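Local structure of cytochrome P450 (Bacillus megaterium, 5L92) at residues 164-170 and 187-193. The protein is a heme-dependent cytochrome P450 that binds corticosterone and probably acts as a monooxygenase that oxidises steroids. Residues are numbered along the deposited sequence; the frame is centred on the assembly and turned at random.
Sequences WSDIIVA and KMKANDE
Lys187 reaches across from helix 177-207 to the C-terminal end of helix 158-169, where its NZ meets the carbonyl oxygens of Ile168 and Ala170, each at 2.7 Å. The two grips differ: NZ lies in the carbonyl plane of Ala170, on a lone pair, but well above that of Ile168. Ile167 O adds a weak third bond. The chain runs nearly straight through chi3 and bends only at chi4 (-113°), which brings the ammonium in beside these acceptors; its positive charge there probably suits the negative end of the helix dipole. With an alanine here, the carbonyls of Ile168 and Ala170 would probably lose their shared ammonium partner and the turn at Ala170 be less firmly held. Further along, Ala190 CB packs against Ile167 CG2 at 3.8 Å and Ile168 CD1, with Trp164 CD1 slightly farther off. Ile168 CD1 also touches Asn191 ND2 at 3.4 Å, while that amide donates back to Lys187 O. At the other end one indole face of Trp164 lies over Glu193 C, offset toward the rim, with Ala190 O on the same face, and NE1 gives a fairly straight bond (158°) to Glu193 OE1, 2.9 Å away and near the ring plane. Segments 164-169 and 187-193 run roughly antiparallel, at 138°, consistent with the F and G helices of the P450 fold, which roof the substrate pocket; here Ile168 touches the bound corticosterone.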
loop_
_atom_site.group_PDB
_atom_site.type_symbol
_atom_site.label_atom_id
_atom_site.label_comp_id
_atom_site.label_asym_id
_atom_site.label_seq_id
_atom_site.Cartn_x
_atom_site.Cartn_y
_atom_site.Cartn_z
ATOM N N TRP A 164 11.482 -10.734 -2.643
ATOM C CA TRP A 164 12.165 -9.518 -2.205
ATOM C C TRP A 164 11.187 -8.568 -1.550
ATOM O O TRP A 164 11.482 -7.989 -0.489
ATOM C CB TRP A 164 12.848 -8.799 -3.373
ATOM C CG TRP A 164 14.072 -9.421 -3.859
ATOM C CD1 TRP A 164 14.987 -10.116 -3.133
ATOM C CD2 TRP A 164 14.553 -9.397 -5.207
ATOM N NE1 TRP A 164 15.994 -10.535 -3.940
ATOM C CE2 TRP A 164 15.757 -10.104 -5.224
ATOM C CE3 TRP A 164 14.068 -8.841 -6.402
ATOM C CZ2 TRP A 164 16.501 -10.297 -6.408
ATOM C CZ3 TRP A 164 14.798 -9.013 -7.563
ATOM C CH2 TRP A 164 16.011 -9.740 -7.558
ATOM N N SER A 165 10.012 -8.401 -2.166
ATOM C CA SER A 165 9.051 -7.421 -1.674
ATOM C C SER A 165 8.465 -7.854 -0.345
ATOM O O SER A 165 8.304 -7.021 0.548
ATOM C CB SER A 165 7.931 -7.177 -2.691
ATOM O OG SER A 165 8.397 -6.576 -3.876
ATOM N N ASP A 166 8.150 -9.148 -0.187
ATOM C CA ASP A 166 7.617 -9.606 1.099
ATOM C C ASP A 166 8.652 -9.394 2.197
ATOM O O ASP A 166 8.328 -8.895 3.264
ATOM C CB ASP A 166 7.181 -11.078 1.055
ATOM C CG ASP A 166 5.951 -11.331 0.142
ATOM O OD1 ASP A 166 5.230 -10.375 -0.217
ATOM O OD2 ASP A 166 5.742 -12.510 -0.238
ATOM N N ILE A 167 9.924 -9.692 1.922
ATOM C CA ILE A 167 10.958 -9.457 2.930
ATOM C C ILE A 167 10.974 -7.989 3.346
ATOM O O ILE A 167 10.950 -7.666 4.545
ATOM C CB ILE A 167 12.329 -9.918 2.407
ATOM C CG1 ILE A 167 12.349 -11.451 2.382
ATOM C CG2 ILE A 167 13.480 -9.299 3.263
ATOM C CD1 ILE A 167 13.602 -12.054 1.745
ATOM N N ILE A 168 11.005 -7.076 2.363
ATOM C CA ILE A 168 11.136 -5.649 2.668
ATOM C C ILE A 168 9.979 -5.154 3.537
ATOM O O ILE A 168 10.183 -4.333 4.436
ATOM C CB ILE A 168 11.259 -4.809 1.379
ATOM C CG1 ILE A 168 12.574 -5.113 0.652
ATOM C CG2 ILE A 168 11.228 -3.328 1.711
ATOM C CD1 ILE A 168 13.830 -4.807 1.482
ATOM N N VAL A 169 8.740 -5.605 3.280
ATOM C CA VAL A 169 7.628 -5.109 4.114
ATOM C C VAL A 169 7.379 -5.990 5.343
ATOM O O VAL A 169 6.533 -5.646 6.185
ATOM C CB VAL A 169 6.316 -4.922 3.312
ATOM C CG1 VAL A 169 6.494 -3.929 2.137
ATOM C CG2 VAL A 169 5.745 -6.245 2.847
ATOM N N ALA A 170 8.106 -7.095 5.489
ATOM C CA ALA A 170 7.858 -8.036 6.574
ATOM C C ALA A 170 8.084 -7.407 7.948
ATOM O O ALA A 170 8.994 -6.601 8.158
ATOM C CB ALA A 170 8.744 -9.268 6.406
ATOM N N LYS A 187 16.529 -7.991 5.440
ATOM C CA LYS A 187 16.130 -6.818 4.680
ATOM C C LYS A 187 17.326 -6.205 3.935
ATOM O O LYS A 187 17.241 -5.919 2.736
ATOM C CB LYS A 187 15.469 -5.818 5.612
ATOM C CG LYS A 187 14.036 -6.302 6.057
ATOM C CD LYS A 187 13.332 -5.346 6.990
ATOM C CE LYS A 187 12.000 -5.921 7.471
ATOM N NZ LYS A 187 10.853 -5.146 6.948
ATOM N N MET A 188 18.462 -6.053 4.614
ATOM C CA MET A 188 19.649 -5.502 3.960
ATOM C C MET A 188 20.072 -6.353 2.766
ATOM O O MET A 188 20.438 -5.829 1.711
ATOM C CB MET A 188 20.791 -5.394 4.970
ATOM C CG MET A 188 20.600 -4.338 6.022
ATOM S SD MET A 188 21.876 -4.498 7.290
ATOM C CE MET A 188 23.277 -3.667 6.511
ATOM N N LYS A 189 20.000 -7.670 2.899
ATOM C CA LYS A 189 20.345 -8.537 1.780
ATOM C C LYS A 189 19.370 -8.382 0.610
ATOM O O LYS A 189 19.779 -8.431 -0.559
ATOM C CB LYS A 189 20.399 -9.979 2.268
ATOM C CG LYS A 189 20.505 -11.014 1.161
ATOM C CD LYS A 189 20.721 -12.420 1.712
ATOM C CE LYS A 189 21.336 -13.334 0.643
ATOM N NZ LYS A 189 21.142 -14.775 0.988
ATOM N N ALA A 190 18.079 -8.215 0.902
ATOM C CA ALA A 190 17.083 -8.042 -0.158
ATOM C C ALA A 190 17.236 -6.695 -0.865
ATOM O O ALA A 190 17.130 -6.621 -2.096
ATOM C CB ALA A 190 15.675 -8.170 0.428
ATOM N N ASN A 191 17.481 -5.625 -0.101
ATOM C CA ASN A 191 17.805 -4.325 -0.687
ATOM C C ASN A 191 18.969 -4.435 -1.658
ATOM O O ASN A 191 18.909 -3.916 -2.772
ATOM C CB ASN A 191 18.180 -3.313 0.398
ATOM C CG ASN A 191 17.003 -2.619 0.973
ATOM O OD1 ASN A 191 16.465 -1.691 0.363
ATOM N ND2 ASN A 191 16.607 -3.022 2.174
ATOM N N ASP A 192 20.053 -5.083 -1.222
ATOM C CA ASP A 192 21.245 -5.248 -2.058
ATOM C C ASP A 192 20.911 -5.907 -3.379
ATOM O O ASP A 192 21.289 -5.413 -4.447
ATOM C CB ASP A 192 22.292 -6.089 -1.320
ATOM C CG ASP A 192 23.443 -5.252 -0.760
ATOM O OD1 ASP A 192 23.226 -4.073 -0.370
ATOM O OD2 ASP A 192 24.575 -5.791 -0.714
ATOM N N GLU A 193 20.250 -7.057 -3.312
ATOM C CA GLU A 193 19.884 -7.839 -4.495
ATOM C C GLU A 193 18.889 -7.092 -5.386
ATOM O O GLU A 193 19.016 -7.098 -6.620
ATOM C CB GLU A 193 19.297 -9.176 -4.038
ATOM C CG GLU A 193 20.346 -10.188 -3.508
ATOM C CD GLU A 193 19.709 -11.430 -2.891
ATOM O OE1 GLU A 193 18.468 -11.463 -2.756
ATOM O OE2 GLU A 193 20.443 -12.379 -2.541
#